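Long-range contact in aminoglycoside phosphotransferase (Alicyclobacillus acidocaldarius subsp. acidocaldarius, PDB 4PDY), which probably transfers a phosphate group to a small-molecule substrate, through a protein-kinase-like fold: residues A[81-93]-A[103-115]. Sequence-based numbering, arbitrary orientation. Where two conformers were deposited one is given.
Sequences GFTKFARFVTTSS and FTYYVTEWVSGQP. With HIS (histidine), chain B.
In the N-terminal lobe of a protein-kinase-like fold, just before the hinge, the short, weakly bonded strand 88-89 pairs antiparallel with the end of strand 103-109. The linker that follows holds a histidine, probably where relatives bind the nucleotide base. Two backbone bonds join the strands. Glu109 N donates to Arg87 O at 2.8 Å, in the carbonyl plane, and Val89 N donates to Val107 O at 2.8 Å, nearly straight at 173°. The return bond of this second pair is replaced by a water, which donates to Val89 O and accepts from Val107 N.

Phe88 and Thr108 lie side by side on one face of the sheet, with Phe88 CD1 3.8 Å from Thr108 CG2. Phe88 chi1 (-61°) sends the ring alongside Thr108 toward Tyr106, where Phe88 CE1 lies 3.8 Å from Tyr106 CD1. The two rings meet obliquely, planes at 62°. On the other face, Val89 CB is 4.2 Å from Val107 CG1. In the conformer given, Glu109 OE1 forms a salt bridge with Arg53.

Ala86 CB packs against Val111 CG2 at 3.7 Å. Val111 O lies against the ligand's amino N, and the Trp110 ring lies with one face against the ligand's imidazole. Around this pairing, Phe88 rests on Leu74 of helix 64-79, while Thr108 touches Ala56 of strand 54-60, the antiparallel neighbour of 103-109.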
ATOM      1  N   GLY A  81      13.439  16.349  -8.881  1.00 16.13           N
ATOM      2  CA  GLY A  81      12.767  17.256  -7.954  1.00 16.18           C
ATOM      3  C   GLY A  81      12.080  16.593  -6.774  1.00 12.52           C
ATOM      4  O   GLY A  81      11.559  17.278  -5.900  1.00 16.35           O
ATOM      5  N   PHE A  82      12.064  15.264  -6.727  1.00 11.68           N
ATOM      6  CA  PHE A  82      11.329  14.569  -5.677  1.00 11.41           C
ATOM      7  C   PHE A  82      12.033  14.734  -4.319  1.00 11.06           C
ATOM      8  O   PHE A  82      13.225  14.484  -4.204  1.00 11.37           O
ATOM      9  CB  PHE A  82      11.253  13.090  -6.005  1.00 10.96           C
ATOM     10  CG  PHE A  82      10.374  12.289  -5.085  1.00  9.00           C
ATOM     11  CD1 PHE A  82       9.027  12.559  -4.956  1.00 10.90           C
ATOM     12  CD2 PHE A  82      10.913  11.249  -4.321  1.00  9.48           C
ATOM     13  CE1 PHE A  82       8.229  11.793  -4.143  1.00  9.72           C
ATOM     14  CE2 PHE A  82      10.105  10.477  -3.514  1.00 10.62           C
ATOM     15  CZ  PHE A  82       8.771  10.763  -3.405  1.00 10.16           C
ATOM     16  N   THR A  83      11.244  15.063  -3.304  1.00  9.62           N
ATOM     17  CA  THR A  83      11.768  15.314  -1.957  1.00 10.42           C
ATOM     18  C   THR A  83      11.156  14.401  -0.904  1.00 11.36           C
ATOM     19  O   THR A  83      11.635  14.384   0.227  1.00 12.32           O
ATOM     20  CB  THR A  83      11.444  16.761  -1.480  1.00 12.97           C
ATOM     21  OG1 THR A  83      10.015  16.886  -1.264  1.00 13.74           O
ATOM     22  CG2 THR A  83      11.905  17.763  -2.488  1.00 13.88           C
ATOM     23  N   LYS A  84      10.143  13.618  -1.254  1.00 12.14           N
ATOM     24  CA  LYS A  84       9.250  13.031  -0.256  1.00 13.00           C
ATOM     25  C   LYS A  84       9.671  11.642   0.179  1.00 12.36           C
ATOM     26  O   LYS A  84       8.877  10.695   0.148  1.00 12.43           O
ATOM     27  CB  LYS A  84       7.797  13.004  -0.760  1.00 13.70           C
ATOM     28  CG  LYS A  84       7.287  14.345  -1.284  1.00 13.77           C
ATOM     29  CD  LYS A  84       7.097  15.358  -0.154  1.00 14.31           C
ATOM     30  CE  LYS A  84       6.631  16.699  -0.673  1.00 14.82           C
ATOM     31  NZ  LYS A  84       5.327  16.694  -1.400  1.00 13.71           N
ATOM     32  N   PHE A  85      10.923  11.538   0.621  1.00 11.26           N
ATOM     33  CA  PHE A  85      11.464  10.263   1.057  1.00 11.12           C
ATOM     34  C   PHE A  85      12.544  10.479   2.114  1.00 11.11           C
ATOM     35  O   PHE A  85      13.244  11.490   2.104  1.00 10.21           O
ATOM     36  CB  PHE A  85      12.014   9.428  -0.105  1.00 11.74           C
ATOM     37  CG  PHE A  85      13.227  10.007  -0.758  1.00 11.13           C
ATOM     38  CD1 PHE A  85      13.139  11.105  -1.613  1.00 10.56           C
ATOM     39  CD2 PHE A  85      14.464   9.424  -0.571  1.00 11.19           C
ATOM     40  CE1 PHE A  85      14.264  11.641  -2.190  1.00 12.56           C
ATOM     41  CE2 PHE A  85      15.594   9.939  -1.185  1.00 11.70           C
ATOM     42  CZ  PHE A  85      15.497  11.040  -1.995  1.00 11.87           C
ATOM     43  N   ALA A  86      12.680   9.485   2.968  1.00 11.87           N
ATOM     44  CA  ALA A  86      13.740   9.484   3.970  1.00 11.12           C
ATOM     45  C   ALA A  86      15.071   9.202   3.290  1.00 11.29           C
ATOM     46  O   ALA A  86      15.216   8.297   2.488  1.00 13.28           O
ATOM     47  CB  ALA A  86      13.477   8.447   5.038  1.00 14.03           C
ATOM     48  N   ARG A  87      16.067   9.995   3.617  1.00  9.82           N
ATOM     49  CA  ARG A  87      17.346   9.954   2.962  1.00  9.05           C
ATOM     50  C   ARG A  87      18.274   8.892   3.516  1.00  9.75           C
ATOM     51  O   ARG A  87      18.512   8.827   4.738  1.00 11.17           O
ATOM     52  CB  ARG A  87      18.020  11.316   3.026  1.00  9.86           C
ATOM     53  CG  ARG A  87      17.161  12.460   2.546  1.00 10.69           C
ATOM     54  CD  ARG A  87      16.580  12.220   1.149  1.00 11.17           C
ATOM     55  NE  ARG A  87      15.401  13.091   0.929  1.00 11.83           N
ATOM     56  CZ  ARG A  87      15.446  14.334   0.477  1.00 10.96           C
ATOM     57  NH1 ARG A  87      14.332  15.037   0.417  1.00 12.27           N
ATOM     58  NH2 ARG A  87      16.597  14.911   0.135  1.00 13.35           N
ATOM     59  N   PHE A  88      18.867   8.101   2.635  1.00 10.65           N
ATOM     60  CA  PHE A  88      19.728   7.015   3.011  1.00 10.95           C
ATOM     61  C   PHE A  88      21.082   7.533   3.481  1.00 10.22           C
ATOM     62  O   PHE A  88      21.627   8.478   2.936  1.00 11.78           O
ATOM     63  CB  PHE A  88      19.912   6.071   1.811  1.00 12.29           C
ATOM     64  CG  PHE A  88      18.611   5.433   1.323  1.00 14.36           C
ATOM     65  CD1 PHE A  88      18.065   4.373   1.989  1.00 15.41           C
ATOM     66  CD2 PHE A  88      17.953   5.917   0.199  1.00 17.26           C
ATOM     67  CE1 PHE A  88      16.889   3.774   1.563  1.00 15.34           C
ATOM     68  CE2 PHE A  88      16.774   5.348  -0.228  1.00 18.62           C
ATOM     69  CZ  PHE A  88      16.236   4.277   0.451  1.00 17.53           C
ATOM     70  N   VAL A  89      21.605   6.883   4.512  1.00 11.21           N
ATOM     71  CA  VAL A  89      22.931   7.160   5.063  1.00 11.16           C
ATOM     72  C   VAL A  89      23.839   6.024   4.633  1.00  9.88           C
ATOM     73  O   VAL A  89      23.469   4.857   4.731  1.00 12.75           O
ATOM     74  CB  VAL A  89      22.885   7.285   6.598  1.00 13.34           C
ATOM     75  CG1 VAL A  89      24.289   7.511   7.127  1.00 14.22           C
ATOM     76  CG2 VAL A  89      21.934   8.420   6.952  1.00 15.26           C
ATOM     77  N   THR A  90      25.032   6.354   4.172  1.00 10.84           N
ATOM     78  CA  THR A  90      25.975   5.344   3.729  1.00 10.75           C
ATOM     79  C   THR A  90      26.967   4.987   4.822  1.00 11.64           C
ATOM     80  O   THR A  90      27.154   5.747   5.762  1.00 12.47           O
ATOM     81  CB  THR A  90      26.749   5.777   2.487  1.00 13.69           C
ATOM     82  OG1 THR A  90      27.475   6.966   2.749  1.00 18.05           O
ATOM     83  CG2 THR A  90      25.793   6.002   1.297  1.00 15.66           C
ATOM     84  N   THR A  91      27.591   3.829   4.700  1.00  9.92           N
ATOM     85  CA  THR A  91      28.575   3.371   5.650  1.00 10.78           C
ATOM     86  C   THR A  91      29.886   4.157   5.477  1.00 12.03           C
ATOM     87  O   THR A  91      30.040   4.980   4.568  1.00 13.99           O
ATOM     88  CB  THR A  91      28.870   1.876   5.443  1.00 11.67           C
ATOM     89  OG1 THR A  91      29.582   1.707   4.210  1.00 12.40           O
ATOM     90  CG2 THR A  91      27.591   1.026   5.472  1.00 11.60           C
ATOM     91  N   SER A  92      30.842   3.856   6.341  1.00 12.47           N
ATOM     92  CA  SER A  92      32.157   4.470   6.250  1.00 14.67           C
ATOM     93  C   SER A  92      32.883   4.131   4.946  1.00 15.15           C
ATOM     94  O   SER A  92      33.788   4.850   4.541  1.00 20.84           O
ATOM     95  CB  SER A  92      33.024   4.057   7.435  1.00 15.03           C
ATOM     96  OG  SER A  92      33.223   2.661   7.418  1.00 16.39           O
ATOM     97  N   SER A  93      32.499   3.020   4.311  1.00 16.21           N
ATOM     98  CA  SER A  93      33.019   2.664   2.990  1.00 17.73           C
ATOM     99  C   SER A  93      32.130   3.114   1.817  1.00 19.21           C
ATOM    100  O   SER A  93      32.337   2.672   0.682  1.00 22.75           O
ATOM    101  CB  SER A  93      33.218   1.160   2.918  1.00 21.87           C
ATOM    102  OG  SER A  93      31.971   0.501   2.835  1.00 27.53           O
ATOM    103  N   PHE A 103      20.939 -10.876   6.653  1.00 11.80           N
ATOM    104  CA  PHE A 103      20.064  -9.705   6.551  1.00 11.50           C
ATOM    105  C   PHE A 103      20.765  -8.553   5.836  1.00  9.43           C
ATOM    106  O   PHE A 103      21.982  -8.432   5.889  1.00 10.55           O
ATOM    107  CB  PHE A 103      19.652  -9.204   7.941  1.00 11.56           C
ATOM    108  CG  PHE A 103      18.743 -10.138   8.695  1.00 12.97           C
ATOM    109  CD1 PHE A 103      17.454 -10.403   8.239  1.00 13.21           C
ATOM    110  CD2 PHE A 103      19.171 -10.753   9.855  1.00 13.67           C
ATOM    111  CE1 PHE A 103      16.619 -11.241   8.949  1.00 15.72           C
ATOM    112  CE2 PHE A 103      18.338 -11.574  10.579  1.00 14.12           C
ATOM    113  CZ  PHE A 103      17.060 -11.833  10.129  1.00 15.34           C
ATOM    114  N   THR A 104      19.964  -7.716   5.185  1.00  9.91           N
ATOM    115  CA  THR A 104      20.431  -6.491   4.574  1.00 10.08           C
ATOM    116  C   THR A 104      19.934  -5.350   5.456  1.00 10.84           C
ATOM    117  O   THR A 104      18.747  -5.173   5.633  1.00 12.39           O
ATOM    118  CB  THR A 104      19.861  -6.334   3.138  1.00 11.13           C
ATOM    119  OG1 THR A 104      20.284  -7.452   2.345  1.00 12.61           O
ATOM    120  CG2 THR A 104      20.295  -5.024   2.485  1.00 12.11           C
ATOM    121  N   TYR A 105      20.862  -4.598   6.029  1.00  9.96           N
ATOM    122  CA  TYR A 105      20.538  -3.450   6.865  1.00 10.09           C
ATOM    123  C   TYR A 105      20.743  -2.171   6.087  1.00  8.62           C
ATOM    124  O   TYR A 105      21.755  -2.012   5.412  1.00  9.55           O
ATOM    125  CB  TYR A 105      21.453  -3.446   8.091  1.00 10.62           C
ATOM    126  CG  TYR A 105      21.267  -4.635   9.003  1.00  9.58           C
ATOM    127  CD1 TYR A 105      20.280  -4.629   9.987  1.00 10.57           C
ATOM    128  CD2 TYR A 105      22.047  -5.771   8.864  1.00 10.53           C
ATOM    129  CE1 TYR A 105      20.106  -5.705  10.829  1.00 12.62           C
ATOM    130  CE2 TYR A 105      21.858  -6.869   9.686  1.00 10.14           C
ATOM    131  CZ  TYR A 105      20.875  -6.846  10.647  1.00 11.16           C
ATOM    132  OH  TYR A 105      20.715  -7.905  11.511  1.00 12.83           O
ATOM    133  N   TYR A 106      19.808  -1.243   6.236  1.00  9.84           N
ATOM    134  CA  TYR A 106      20.014   0.098   5.696  1.00  9.59           C
ATOM    135  C   TYR A 106      19.440   1.129   6.631  1.00  8.75           C
ATOM    136  O   TYR A 106      18.544   0.828   7.405  1.00  9.67           O
ATOM    137  CB  TYR A 106      19.456   0.223   4.252  1.00  9.64           C
ATOM    138  CG  TYR A 106      17.969   0.049   4.120  1.00 10.42           C
ATOM    139  CD1 TYR A 106      17.114   1.122   4.260  1.00 10.37           C
ATOM    140  CD2 TYR A 106      17.417  -1.183   3.782  1.00 10.33           C
ATOM    141  CE1 TYR A 106      15.747   0.991   4.169  1.00 10.03           C
ATOM    142  CE2 TYR A 106      16.039  -1.323   3.678  1.00 11.08           C
ATOM    143  CZ  TYR A 106      15.203  -0.230   3.850  1.00 11.08           C
ATOM    144  OH  TYR A 106      13.830  -0.338   3.739  1.00 13.13           O
ATOM    145  N   VAL A 107      20.002   2.331   6.546  1.00  9.06           N
ATOM    146  CA  VAL A 107      19.766   3.385   7.517  1.00  9.55           C
ATOM    147  C   VAL A 107      19.329   4.634   6.764  1.00  9.36           C
ATOM    148  O   VAL A 107      19.894   4.975   5.720  1.00 10.16           O
ATOM    149  CB  VAL A 107      21.069   3.662   8.309  1.00  9.78           C
ATOM    150  CG1 VAL A 107      20.881   4.811   9.271  1.00 10.79           C
ATOM    151  CG2 VAL A 107      21.550   2.423   9.064  1.00 10.55           C
ATOM    152  N   THR A 108      18.353   5.335   7.339  1.00  9.36           N
ATOM    153  CA  THR A 108      17.944   6.642   6.836  1.00  9.78           C
ATOM    154  C   THR A 108      17.964   7.678   7.950  1.00  9.78           C
ATOM    155  O   THR A 108      17.959   7.374   9.163  1.00 11.56           O
ATOM    156  CB  THR A 108      16.533   6.651   6.219  1.00 11.56           C
ATOM    157  OG1 THR A 108      15.549   6.388   7.211  1.00 14.43           O
ATOM    158  CG2 THR A 108      16.387   5.615   5.119  1.00 12.16           C
ATOM    159  N   GLU A 109      18.038   8.935   7.530  0.50  9.74           N
ATOM    160  CA  GLU A 109      17.829  10.042   8.455  0.50 10.28           C
ATOM    161  C   GLU A 109      16.428   9.853   9.011  0.50 12.13           C
ATOM    162  O   GLU A 109      15.552   9.310   8.327  0.50 12.66           O
ATOM    163  CB  GLU A 109      17.934  11.404   7.736  0.50 12.40           C
ATOM    164  CG  GLU A 109      19.255  11.695   7.021  0.50 12.47           C
ATOM    165  CD  GLU A 109      20.465  11.975   7.927  0.50 14.32           C
ATOM    166  OE1 GLU A 109      20.306  12.310   9.121  0.50 16.98           O
ATOM    167  OE2 GLU A 109      21.612  11.877   7.426  0.50 16.50           O
ATOM    168  N   TRP A 110      16.198  10.294  10.240  1.00 15.21           N
ATOM    169  CA  TRP A 110      14.890  10.251  10.815  1.00 15.23           C
ATOM    170  C   TRP A 110      13.979  11.295  10.230  1.00 16.52           C
ATOM    171  O   TRP A 110      14.394  12.427  10.004  1.00 21.28           O
ATOM    172  CB  TRP A 110      15.002  10.592  12.285  1.00 18.77           C
ATOM    173  CG  TRP A 110      13.766  10.425  13.009  1.00 18.07           C
ATOM    174  CD1 TRP A 110      12.901  11.402  13.474  1.00 20.23           C
ATOM    175  CD2 TRP A 110      13.263   9.195  13.454  1.00 18.60           C
ATOM    176  NE1 TRP A 110      11.865  10.805  14.150  1.00 22.46           N
ATOM    177  CE2 TRP A 110      12.070   9.448  14.152  1.00 20.81           C
ATOM    178  CE3 TRP A 110      13.714   7.879  13.336  1.00 20.50           C
ATOM    179  CZ2 TRP A 110      11.312   8.432  14.692  1.00 23.77           C
ATOM    180  CZ3 TRP A 110      12.967   6.882  13.863  1.00 26.04           C
ATOM    181  CH2 TRP A 110      11.786   7.152  14.549  1.00 25.46           C
ATOM    182  N   VAL A 111      12.730  10.910   9.995  1.00 15.24           N
ATOM    183  CA  VAL A 111      11.701  11.826   9.545  1.00 16.64           C
ATOM    184  C   VAL A 111      10.720  12.079  10.670  1.00 16.19           C
ATOM    185  O   VAL A 111      10.053  11.162  11.137  1.00 16.61           O
ATOM    186  CB  VAL A 111      10.934  11.259   8.338  1.00 17.64           C
ATOM    187  CG1 VAL A 111       9.879  12.264   7.923  1.00 16.50           C
ATOM    188  CG2 VAL A 111      11.902  10.955   7.212  1.00 19.85           C
ATOM    189  N   SER A 112      10.653  13.332  11.110  1.00 19.07           N
ATOM    190  CA  SER A 112       9.705  13.733  12.132  1.00 20.88           C
ATOM    191  C   SER A 112       8.313  13.773  11.532  1.00 17.23           C
ATOM    192  O   SER A 112       8.097  14.350  10.469  1.00 20.87           O
ATOM    193  CB  SER A 112      10.054  15.123  12.692  1.00 23.18           C
ATOM    194  OG  SER A 112      11.339  15.130  13.272  1.00 29.69           O
ATOM    195  N   GLY A 113       7.366  13.155  12.213  1.00 18.23           N
ATOM    196  CA  GLY A 113       5.975  13.109  11.726  1.00 19.94           C
ATOM    197  C   GLY A 113       5.158  12.025  12.387  1.00 20.41           C
ATOM    198  O   GLY A 113       5.658  11.304  13.263  1.00 25.48           O
ATOM    199  N   GLN A 114       3.911  11.895  11.950  0.50 15.78           N
ATOM    200  CA  GLN A 114       3.003  10.913  12.483  0.50 17.38           C
ATOM    201  C   GLN A 114       2.501  10.070  11.333  0.50 15.75           C
ATOM    202  O   GLN A 114       2.421  10.549  10.208  0.50 15.87           O
ATOM    203  CB  GLN A 114       1.818  11.603  13.137  0.50 18.73           C
ATOM    204  CG  GLN A 114       0.950  12.319  12.124  0.50 20.35           C
ATOM    205  CD  GLN A 114      -0.014  13.271  12.776  0.50 23.20           C
ATOM    206  OE1 GLN A 114       0.237  14.472  12.842  0.50 28.41           O
ATOM    207  NE2 GLN A 114      -1.109  12.739  13.286  0.50 21.13           N
ATOM    208  N   PRO A 115       2.146   8.816  11.615  1.00 15.18           N
ATOM    209  CA  PRO A 115       1.589   7.963  10.573  1.00 14.62           C
ATOM    210  C   PRO A 115       0.333   8.661  10.045  1.00 14.89           C
ATOM    211  O   PRO A 115      -0.461   9.179  10.828  1.00 16.89           O
ATOM    212  CB  PRO A 115       1.264   6.666  11.324  1.00 18.85           C
ATOM    213  CG  PRO A 115       1.116   7.071  12.756  1.00 22.36           C
ATOM    214  CD  PRO A 115       2.112   8.164  12.941  1.00 19.74           C
TER
HETATM  215  N   HIS B 401       8.812   9.537  12.587  1.00 46.96           N
HETATM  216  CA  HIS B 401       8.206   8.234  12.331  1.00 42.08           C
HETATM  217  C   HIS B 401       7.109   7.982  13.360  1.00 36.73           C
HETATM  218  O   HIS B 401       7.296   7.353  14.339  1.00 48.44           O
HETATM  219  CB  HIS B 401       9.241   7.104  12.407  1.00 46.47           C
HETATM  220  CG  HIS B 401      10.260   7.107  11.305  1.00 39.56           C
HETATM  221  ND1 HIS B 401      10.607   5.960  10.622  1.00 40.71           N
HETATM  222  CD2 HIS B 401      11.025   8.098  10.784  1.00 36.94           C
HETATM  223  CE1 HIS B 401      11.532   6.245   9.723  1.00 28.64           C
HETATM  224  NE2 HIS B 401      11.799   7.537   9.794  1.00 28.08           N
HETATM  225  OXT HIS B 401       5.973   8.439  13.186  1.00 52.14           O
HETATM  226  O   HOH W   1      22.427   2.399   4.909  1.00  9.60           O